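PDB 6MBF: GphF Dehydratase 1 from Archangium violaceum, which probably dehydrates beta-hydroxyacyl intermediates and takes part in the olefin rearrangement of gephyronic acid polyketide synthesis. Local coordinates for residues Arg34-Gly39 with Gly163-Asn168; Gly39-Tyr44 with Val48-Thr53; Asp152-Arg157 with Cys206-Phe211. One frame throughout, in Å; residues are numbered along the deposited sequence.

Interaction 1. Residues Arg34-Gly39 with Gly163-Asn168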
loop_
_atom_site.group_PDB
_atom_site.type_symbol
_atom_site.label_atom_id
_atom_site.label_comp_id
_atom_site.label_asym_id
_atom_site.label_seq_id
_atom_site.Cartn_x
_atom_site.Cartn_y
_atom_site.Cartn_z
ATOM N N ARG A 34 13.657 5.815 -8.148
ATOM C CA ARG A 34 13.948 4.401 -7.933
ATOM C C ARG A 34 13.504 3.974 -6.541
ATOM O O ARG A 34 14.055 4.463 -5.550
ATOM C CB ARG A 34 15.442 4.109 -8.097
ATOM C CG ARG A 34 15.751 2.613 -8.165
ATOM C CD ARG A 34 16.918 2.195 -7.283
ATOM N NE ARG A 34 16.693 2.487 -5.865
ATOM C CZ ARG A 34 16.090 1.673 -4.999
ATOM N NH1 ARG A 34 15.618 0.488 -5.378
ATOM N NH2 ARG A 34 15.953 2.051 -3.735
ATOM N N PRO A 35 12.502 3.088 -6.413
ATOM C CA PRO A 35 11.619 2.594 -7.478
ATOM C C PRO A 35 10.846 3.720 -8.160
ATOM O O PRO A 35 10.474 4.700 -7.508
ATOM C CB PRO A 35 10.658 1.655 -6.736
ATOM C CG PRO A 35 11.405 1.237 -5.525
ATOM C CD PRO A 35 12.220 2.433 -5.122
ATOM N N ALA A 36 10.626 3.574 -9.467
ATOM C CA ALA A 36 10.097 4.677 -10.267
ATOM C C ALA A 36 8.702 5.104 -9.822
ATOM O O ALA A 36 8.348 6.281 -9.965
ATOM C CB ALA A 36 10.077 4.288 -11.743
ATOM N N TYR A 37 7.900 4.180 -9.283
ATOM C CA TYR A 37 6.545 4.550 -8.880
ATOM C C TYR A 37 6.539 5.549 -7.729
ATOM O O TYR A 37 5.511 6.200 -7.499
ATOM C CB TYR A 37 5.722 3.308 -8.491
ATOM C CG TYR A 37 5.907 2.869 -7.052
ATOM C CD1 TYR A 37 5.106 3.384 -6.031
ATOM C CD2 TYR A 37 6.872 1.930 -6.710
ATOM C CE1 TYR A 37 5.279 2.993 -4.709
ATOM C CE2 TYR A 37 7.040 1.526 -5.392
ATOM C CZ TYR A 37 6.251 2.061 -4.400
ATOM O OH TYR A 37 6.437 1.666 -3.097
ATOM N N LEU A 38 7.640 5.655 -6.982
ATOM C CA LEU A 38 7.767 6.657 -5.930
ATOM C C LEU A 38 7.761 8.080 -6.468
ATOM O O LEU A 38 7.604 9.014 -5.677
ATOM C CB LEU A 38 9.050 6.437 -5.121
ATOM C CG LEU A 38 9.157 5.162 -4.274
ATOM C CD1 LEU A 38 10.439 5.223 -3.462
ATOM C CD2 LEU A 38 7.940 4.988 -3.368
ATOM N N GLY A 39 7.935 8.275 -7.773
ATOM C CA GLY A 39 7.834 9.590 -8.368
ATOM C C GLY A 39 6.539 9.840 -9.107
ATOM O O GLY A 39 6.447 10.833 -9.841
ATOM N N GLY A 163 0.418 9.189 -11.797
ATOM C CA GLY A 163 0.992 9.075 -13.116
ATOM C C GLY A 163 0.669 7.761 -13.803
ATOM O O GLY A 163 -0.049 6.902 -13.270
ATOM N N PRO A 164 1.215 7.574 -15.011
ATOM C CA PRO A 164 0.791 6.443 -15.854
ATOM C C PRO A 164 1.208 5.072 -15.354
ATOM O O PRO A 164 0.677 4.075 -15.861
ATOM C CB PRO A 164 1.445 6.744 -17.210
ATOM C CG PRO A 164 2.561 7.688 -16.902
ATOM C CD PRO A 164 2.127 8.491 -15.719
ATOM N N ARG A 165 2.147 4.970 -14.413
ATOM C CA ARG A 165 2.465 3.669 -13.839
ATOM C C ARG A 165 1.427 3.205 -12.830
ATOM O O ARG A 165 1.461 2.034 -12.429
ATOM C CB ARG A 165 3.829 3.701 -13.151
ATOM C CG ARG A 165 4.985 4.098 -14.057
ATOM C CD ARG A 165 6.251 4.229 -13.240
ATOM N NE ARG A 165 7.389 4.599 -14.070
ATOM C CZ ARG A 165 8.237 3.726 -14.600
ATOM N NH1 ARG A 165 8.076 2.430 -14.378
ATOM N NH2 ARG A 165 9.250 4.152 -15.344
ATOM N N LEU A 166 0.518 4.091 -12.420
ATOM C CA LEU A 166 -0.423 3.806 -11.343
ATOM C C LEU A 166 -1.868 3.924 -11.826
ATOM O O LEU A 166 -2.713 4.547 -11.169
ATOM C CB LEU A 166 -0.140 4.742 -10.162
ATOM C CG LEU A 166 1.279 4.587 -9.594
ATOM C CD1 LEU A 166 1.601 5.667 -8.585
ATOM C CD2 LEU A 166 1.450 3.195 -8.971
ATOM N N ARG A 167 -2.157 3.323 -12.987
ATOM C CA ARG A 167 -3.508 3.269 -13.550
ATOM C C ARG A 167 -3.778 1.823 -13.959
ATOM O O ARG A 167 -3.939 1.511 -15.142
ATOM C CB ARG A 167 -3.647 4.239 -14.733
ATOM C CG ARG A 167 -3.360 5.691 -14.340
ATOM C CD ARG A 167 -3.295 6.611 -15.547
ATOM N NE ARG A 167 -2.876 7.938 -15.115
ATOM C CZ ARG A 167 -2.189 8.804 -15.856
ATOM N NH1 ARG A 167 -1.851 8.505 -17.109
ATOM N NH2 ARG A 167 -1.844 9.979 -15.335
ATOM N N ASN A 168 -3.837 0.935 -12.965
ATOM C CA ASN A 168 -3.770 -0.499 -13.207
ATOM C C ASN A 168 -5.098 -1.221 -13.013
ATOM O O ASN A 168 -5.127 -2.461 -13.061
ATOM C CB ASN A 168 -2.687 -1.106 -12.318
ATOM C CG ASN A 168 -1.309 -0.548 -12.649
ATOM O OD1 ASN A 168 -0.795 -0.776 -13.743
ATOM N ND2 ASN A 168 -0.717 0.199 -11.716
#

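Interaction 2. Residues Gly39-Tyr44 with Val48-Thr53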
loop_
_atom_site.group_PDB
_atom_site.type_symbol
_atom_site.label_atom_id
_atom_site.label_comp_id
_atom_site.label_asym_id
_atom_site.label_seq_id
_atom_site.Cartn_x
_atom_site.Cartn_y
_atom_site.Cartn_z
ATOM N N GLY A 39 7.935 8.275 -7.773
ATOM C CA GLY A 39 7.834 9.590 -8.368
ATOM C C GLY A 39 6.539 9.840 -9.107
ATOM O O GLY A 39 6.447 10.833 -9.841
ATOM N N GLU A 40 5.527 8.980 -8.942
ATOM C CA GLU A 40 4.314 9.100 -9.741
ATOM C C GLU A 40 3.053 9.276 -8.896
ATOM O O GLU A 40 1.950 9.076 -9.402
ATOM C CB GLU A 40 4.185 7.898 -10.675
ATOM C CG GLU A 40 5.319 7.873 -11.693
ATOM C CD GLU A 40 4.885 7.438 -13.074
ATOM O OE1 GLU A 40 3.695 7.104 -13.256
ATOM O OE2 GLU A 40 5.748 7.418 -13.976
ATOM N N HIS A 41 3.188 9.676 -7.632
ATOM C CA HIS A 41 2.037 10.038 -6.820
ATOM C C HIS A 41 2.273 11.391 -6.166
ATOM O O HIS A 41 3.280 11.581 -5.475
ATOM C CB HIS A 41 1.745 8.986 -5.751
ATOM C CG HIS A 41 0.653 9.386 -4.807
ATOM N ND1 HIS A 41 0.890 9.668 -3.478
ATOM C CD2 HIS A 41 -0.673 9.580 -5.004
ATOM C CE1 HIS A 41 -0.246 10.003 -2.892
ATOM N NE2 HIS A 41 -1.213 9.948 -3.791
ATOM N N TRP A 42 1.321 12.306 -6.346
ATOM C CA TRP A 42 1.423 13.658 -5.824
ATOM C C TRP A 42 0.190 14.017 -5.009
ATOM O O TRP A 42 -0.911 13.516 -5.257
ATOM C CB TRP A 42 1.602 14.695 -6.954
ATOM C CG TRP A 42 2.615 14.284 -7.949
ATOM C CD1 TRP A 42 3.964 14.493 -7.883
ATOM C CD2 TRP A 42 2.375 13.582 -9.174
ATOM N NE1 TRP A 42 4.577 13.960 -8.992
ATOM C CE2 TRP A 42 3.623 13.397 -9.799
ATOM C CE3 TRP A 42 1.224 13.100 -9.805
ATOM C CZ2 TRP A 42 3.751 12.746 -11.024
ATOM C CZ3 TRP A 42 1.354 12.458 -11.022
ATOM C CH2 TRP A 42 2.609 12.284 -11.617
ATOM N N VAL A 43 0.397 14.887 -4.023
ATOM C CA VAL A 43 -0.681 15.555 -3.302
ATOM C C VAL A 43 -0.269 17.012 -3.137
ATOM O O VAL A 43 0.826 17.300 -2.637
ATOM C CB VAL A 43 -0.970 14.919 -1.925
ATOM C CG1 VAL A 43 -2.210 15.549 -1.305
ATOM C CG2 VAL A 43 -1.145 13.397 -2.032
ATOM N N TYR A 44 -1.127 17.933 -3.583
ATOM C CA TYR A 44 -0.807 19.356 -3.537
ATOM C C TYR A 44 0.547 19.633 -4.193
ATOM O O TYR A 44 1.375 20.378 -3.663
ATOM C CB TYR A 44 -0.830 19.879 -2.099
ATOM C CG TYR A 44 -2.158 19.691 -1.401
ATOM C CD1 TYR A 44 -2.257 18.903 -0.258
ATOM C CD2 TYR A 44 -3.314 20.278 -1.897
ATOM C CE1 TYR A 44 -3.465 18.722 0.382
ATOM C CE2 TYR A 44 -4.535 20.100 -1.263
ATOM C CZ TYR A 44 -4.604 19.319 -0.126
ATOM O OH TYR A 44 -5.812 19.134 0.510
ATOM N N VAL A 48 4.571 12.458 -2.902
ATOM C CA VAL A 48 4.245 11.838 -1.617
ATOM C C VAL A 48 4.312 10.322 -1.774
ATOM O O VAL A 48 3.602 9.744 -2.606
ATOM C CB VAL A 48 2.855 12.264 -1.108
ATOM C CG1 VAL A 48 2.513 11.522 0.182
ATOM C CG2 VAL A 48 2.781 13.769 -0.894
ATOM N N VAL A 49 5.160 9.681 -0.971
ATOM C CA VAL A 49 5.298 8.230 -1.031
ATOM C C VAL A 49 3.975 7.580 -0.641
ATOM O O VAL A 49 3.396 7.899 0.402
ATOM C CB VAL A 49 6.453 7.790 -0.118
ATOM C CG1 VAL A 49 6.438 6.268 0.135
ATOM C CG2 VAL A 49 7.791 8.269 -0.708
ATOM N N LEU A 50 3.487 6.676 -1.492
ATOM C CA LEU A 50 2.234 5.980 -1.217
ATOM C C LEU A 50 2.347 5.133 0.050
ATOM O O LEU A 50 3.358 4.466 0.281
ATOM C CB LEU A 50 1.857 5.082 -2.397
ATOM C CG LEU A 50 1.314 5.701 -3.686
ATOM C CD1 LEU A 50 1.182 4.611 -4.734
ATOM C CD2 LEU A 50 -0.032 6.346 -3.410
ATOM N N GLY A 51 1.292 5.162 0.868
ATOM C CA GLY A 51 1.257 4.359 2.085
ATOM C C GLY A 51 1.430 2.866 1.867
ATOM O O GLY A 51 1.921 2.162 2.755
ATOM N N VAL A 52 1.036 2.353 0.694
ATOM C CA VAL A 52 1.234 0.933 0.421
ATOM C C VAL A 52 2.711 0.561 0.455
ATOM O O VAL A 52 3.044 -0.604 0.690
ATOM C CB VAL A 52 0.596 0.513 -0.929
ATOM C CG1 VAL A 52 -0.925 0.456 -0.815
ATOM C CG2 VAL A 52 1.045 1.435 -2.078
ATOM N N THR A 53 3.601 1.532 0.218
ATOM C CA THR A 53 5.035 1.323 0.378
ATOM C C THR A 53 5.355 0.743 1.749
ATOM O O THR A 53 6.144 -0.204 1.864
ATOM C CB THR A 53 5.766 2.654 0.181
ATOM O OG1 THR A 53 5.417 3.206 -1.101
ATOM C CG2 THR A 53 7.280 2.466 0.277
#

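Interaction 3. Residues Asp152-Arg157 with Cys206-Phe211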
loop_
_atom_site.group_PDB
_atom_site.type_symbol
_atom_site.label_atom_id
_atom_site.label_comp_id
_atom_site.label_asym_id
_atom_site.label_seq_id
_atom_site.Cartn_x
_atom_site.Cartn_y
_atom_site.Cartn_z
ATOM N N ASP A 152 -11.899 5.631 -17.419
ATOM C CA ASP A 152 -11.139 6.687 -18.083
ATOM C C ASP A 152 -11.419 8.041 -17.449
ATOM O O ASP A 152 -10.495 8.836 -17.236
ATOM C CB ASP A 152 -11.452 6.725 -19.584
ATOM C CG ASP A 152 -10.751 5.625 -20.349
ATOM O OD1 ASP A 152 -9.611 5.277 -19.971
ATOM O OD2 ASP A 152 -11.336 5.109 -21.325
ATOM N N ALA A 153 -12.691 8.328 -17.154
ATOM C CA ALA A 153 -13.033 9.583 -16.496
ATOM C C ALA A 153 -12.407 9.660 -15.110
ATOM O O ALA A 153 -11.963 10.734 -14.683
ATOM C CB ALA A 153 -14.552 9.731 -16.402
ATOM N N TYR A 154 -12.379 8.529 -14.392
ATOM C CA TYR A 154 -11.718 8.477 -13.089
ATOM C C TYR A 154 -10.230 8.786 -13.220
ATOM O O TYR A 154 -9.699 9.650 -12.511
ATOM C CB TYR A 154 -11.943 7.103 -12.430
ATOM C CG TYR A 154 -11.038 6.875 -11.233
ATOM C CD1 TYR A 154 -11.358 7.383 -9.982
ATOM C CD2 TYR A 154 -9.843 6.178 -11.371
ATOM C CE1 TYR A 154 -10.500 7.200 -8.889
ATOM C CE2 TYR A 154 -8.995 5.980 -10.290
ATOM C CZ TYR A 154 -9.326 6.500 -9.058
ATOM O OH TYR A 154 -8.459 6.322 -7.996
ATOM N N TYR A 155 -9.544 8.103 -14.140
ATOM C CA TYR A 155 -8.108 8.308 -14.313
ATOM C C TYR A 155 -7.785 9.744 -14.707
ATOM O O TYR A 155 -6.797 10.325 -14.235
ATOM C CB TYR A 155 -7.582 7.349 -15.375
ATOM C CG TYR A 155 -7.459 5.917 -14.922
ATOM C CD1 TYR A 155 -7.758 4.876 -15.783
ATOM C CD2 TYR A 155 -7.008 5.608 -13.641
ATOM C CE1 TYR A 155 -7.629 3.563 -15.382
ATOM C CE2 TYR A 155 -6.876 4.302 -13.230
ATOM C CZ TYR A 155 -7.187 3.283 -14.107
ATOM O OH TYR A 155 -7.057 1.976 -13.721
ATOM N N GLU A 156 -8.597 10.329 -15.584
ATOM C CA GLU A 156 -8.312 11.679 -16.038
ATOM C C GLU A 156 -8.489 12.688 -14.908
ATOM O O GLU A 156 -7.667 13.595 -14.757
ATOM C CB GLU A 156 -9.179 11.991 -17.259
ATOM C CG GLU A 156 -8.645 11.261 -18.501
ATOM C CD GLU A 156 -9.466 11.512 -19.750
ATOM O OE1 GLU A 156 -9.342 10.722 -20.711
ATOM O OE2 GLU A 156 -10.233 12.489 -19.768
ATOM N N ARG A 157 -9.515 12.512 -14.068
ATOM C CA ARG A 157 -9.668 13.374 -12.897
ATOM C C ARG A 157 -8.540 13.168 -11.888
ATOM O O ARG A 157 -8.111 14.119 -11.223
ATOM C CB ARG A 157 -11.011 13.119 -12.217
ATOM C CG ARG A 157 -12.230 13.489 -13.040
ATOM C CD ARG A 157 -13.451 12.759 -12.501
ATOM N NE ARG A 157 -14.422 13.650 -11.878
ATOM C CZ ARG A 157 -15.694 13.734 -12.252
ATOM N NH1 ARG A 157 -16.148 12.970 -13.238
ATOM N NH2 ARG A 157 -16.518 14.571 -11.634
ATOM N N CYS A 206 -5.825 -1.642 -6.051
ATOM C CA CYS A 206 -6.980 -2.107 -5.288
ATOM C C CYS A 206 -7.546 -0.994 -4.413
ATOM O O CYS A 206 -8.766 -0.818 -4.329
ATOM C CB CYS A 206 -6.598 -3.322 -4.437
ATOM S SG CYS A 206 -6.107 -4.782 -5.402
ATOM N N PHE A 207 -6.677 -0.227 -3.756
ATOM C CA PHE A 207 -7.169 0.881 -2.946
ATOM C C PHE A 207 -7.812 1.952 -3.820
ATOM O O PHE A 207 -8.793 2.579 -3.405
ATOM C CB PHE A 207 -6.035 1.469 -2.100
ATOM C CG PHE A 207 -5.528 0.548 -0.998
ATOM C CD1 PHE A 207 -6.080 -0.715 -0.783
ATOM C CD2 PHE A 207 -4.479 0.956 -0.188
ATOM C CE1 PHE A 207 -5.591 -1.554 0.244
ATOM C CE2 PHE A 207 -3.992 0.133 0.827
ATOM C CZ PHE A 207 -4.541 -1.115 1.044
ATOM N N GLN A 208 -7.310 2.143 -5.047
ATOM C CA GLN A 208 -7.929 3.119 -5.941
ATOM C C GLN A 208 -9.337 2.695 -6.367
ATOM O O GLN A 208 -10.165 3.556 -6.695
ATOM C CB GLN A 208 -7.037 3.365 -7.162
ATOM C CG GLN A 208 -5.784 4.212 -6.875
ATOM C CD GLN A 208 -5.270 4.866 -8.128
ATOM O OE1 GLN A 208 -6.034 5.513 -8.851
ATOM N NE2 GLN A 208 -3.981 4.686 -8.419
ATOM N N CYS A 209 -9.633 1.389 -6.375
ATOM C CA CYS A 209 -11.011 0.943 -6.561
ATOM C C CYS A 209 -11.919 1.510 -5.475
ATOM O O CYS A 209 -13.069 1.885 -5.749
ATOM C CB CYS A 209 -11.085 -0.585 -6.571
ATOM S SG CYS A 209 -10.296 -1.382 -7.991
ATOM N N VAL A 210 -11.426 1.585 -4.235
ATOM C CA VAL A 210 -12.211 2.213 -3.175
ATOM C C VAL A 210 -12.405 3.691 -3.480
ATOM O O VAL A 210 -13.512 4.230 -3.327
ATOM C CB VAL A 210 -11.552 2.014 -1.795
ATOM C CG1 VAL A 210 -12.476 2.561 -0.690
ATOM C CG2 VAL A 210 -11.216 0.559 -1.547
ATOM N N PHE A 211 -11.336 4.362 -3.929
ATOM C CA PHE A 211 -11.429 5.775 -4.301
ATOM C C PHE A 211 -12.493 5.997 -5.365
ATOM O O PHE A 211 -13.278 6.954 -5.285
ATOM C CB PHE A 211 -10.086 6.278 -4.834
ATOM C CG PHE A 211 -8.976 6.332 -3.817
ATOM C CD1 PHE A 211 -9.222 6.230 -2.456
ATOM C CD2 PHE A 211 -7.673 6.536 -4.246
ATOM C CE1 PHE A 211 -8.171 6.314 -1.546
ATOM C CE2 PHE A 211 -6.624 6.611 -3.341
ATOM C CZ PHE A 211 -6.879 6.501 -1.993
#

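Interaction 1. Residues Arg34-Gly39 with Gly163-Asn168
The methyl group of Ala36 lies over the centre of the Arg165 guanidinium, with Ala36 CB 3.4 Å from Arg165 CZ. NE, NH1 and NH2 of Arg165 lie beneath that methyl at nearly equal range, 3.6 to 3.8 Å from Ala36 CB, so the flat group rests face-on against the short 3-10 turn formed by 36-38. An extended side chain from CG to NE (chi2 174°, chi3 180°) carries the group across from the 163-168 loop. The charge of Arg165 is met by the carboxylates of Glu188 and Glu189, each in a salt bridge to NH1. Replacing this arginine by an alanine removes the flat group from the Ala36 methyl and would probably leave both glutamates without their cationic mate. Behind the arginine the contact turns apolar: Tyr37 CB approaches Leu166 CD2 at 4.3 Å, and Leu166 CD1 lies 4.1 Å from Tyr37 O. The phenol of Tyr37 leads off in another direction, to a hydrogen bond with Thr53. Within the second loop, Asn168 ND2 donates to Arg165 O at 2.9 Å, bridging back over Leu166 and Arg167. A 3-10 turn and an irregular loop, from the two family regions, thus meet by side-chain packing, consistent with the double-hotdog fold of polyketide synthase dehydratases.

Interaction 2. Residues Gly39-Tyr44 with Val48-Thr53
His41 and Val48 are bound to each other twice. The imidazole donates from His41 ND1 to Val48 O at 2.8 Å, nearly straight (165°), with the acceptor at the ring edge and in the ring plane. In return, Val48 N donates to His41 O at 3.0 Å in an equally straight backbone bond. The side chain therefore takes the carbonyl of the same residue whose amide the main chain of His41 engages, and this pair closes the base of the hairpin made by strands 42-43 and 46-48. With CG anti to the backbone N (chi1 174°), the ring swings toward the second segment, and the bond through ND1 limits its rotation. Leu50 supplies the cover. Its CD2 methyl sits over the centre of the imidazole, 3.4 Å from His41 CG, in a CH-pi contact only 11° off the ring normal. The ring of Tyr162 also meets the imidazole. Farther along the hairpin, packing is looser and wholly aliphatic: Val43 CB touches Val48 CG2 at 4.1 Å. At the other end, Leu50 O accepts from both the backbone N and OG1 of Thr53, at 2.9 and 2.8 Å from Leu50 O, two bonds that tie the chain back on itself as it runs into helix 52-65. Leu50 also touches Asp204 of helix 200-214, and a bound magnesium ion lies about 4 Å from its side chain. The spacing of His41 and Leu50 fits the first and last positions of the HxxxGxxxxP motif of polyketide synthase dehydratases, degenerate here with both its glycine and its proline replaced, and the buried imidazole probably occupies the place of the family's active-site histidine.

Interaction 3. Residues Asp152-Arg157 with Cys206-Phe211
Tyr154 reaches from helix 151-158 to helix 200-214 with its hydroxyl, and the close packing is concentrated there. Tyr154 OH donates to Gln208 OE1 at 2.7 Å, in the carbonyl plane and on a lone pair, while the ring and amide planes stand 46° apart. The side chains cross at about a right angle, and Gln208 CB lies 3.4 Å from Tyr154 OH. Phe211 closes in beside it: its CB is 3.6 Å from Tyr154 OH, and the hydroxyl lies at the edge of the phenyl ring. A chi1 of 167° turns CG of Tyr154 away from its own main-chain nitrogen and sends the ring across the separation between the two backbones, whose closest CA atoms, of Tyr154 and Phe211, are 9.2 Å apart. The rest of helix 151-158 takes little part: Asp152, Glu156 and Arg157 lie on its solvent side, and Tyr155 bonds instead to Ile169 O. Behind Gln208 the packing is again dense, with Val210 and Phe207 set against strands 259-267 and 273-284. Gln208 NE2 donates to Leu166 O and to Asp204 OD2. Tyr154 thus probably helps hold a glutamine that in turn bonds Asp204. Closing an HPALLD sequence, Asp204 pairs with Gln208 as the two ends of the DxxxQ pattern on the central helix of the second hotdog unit, where the aspartate is probably catalytic, as in related dehydratases.

In the fold
Interactions 2 and 3 are buried, whereas interaction 1 is only partly buried. Their chemistry differs accordingly: a charged group stacked on a methyl in interaction 1, a histidine gripped by a backbone carbonyl in interaction 2, and a phenol-amide bond between helices in interaction 3. Segments 34-39 and 39-44 share Gly39, and a hydroxyl pair joins interactions 1 and 2 a second time. A backbone carbonyl of the 163-168 loop, bound by the glutamine amide, connects interaction 1 to interaction 3. Val52 packs on Phe207, bringing together helices 52-65 and 200-214, which lie in the two different family regions.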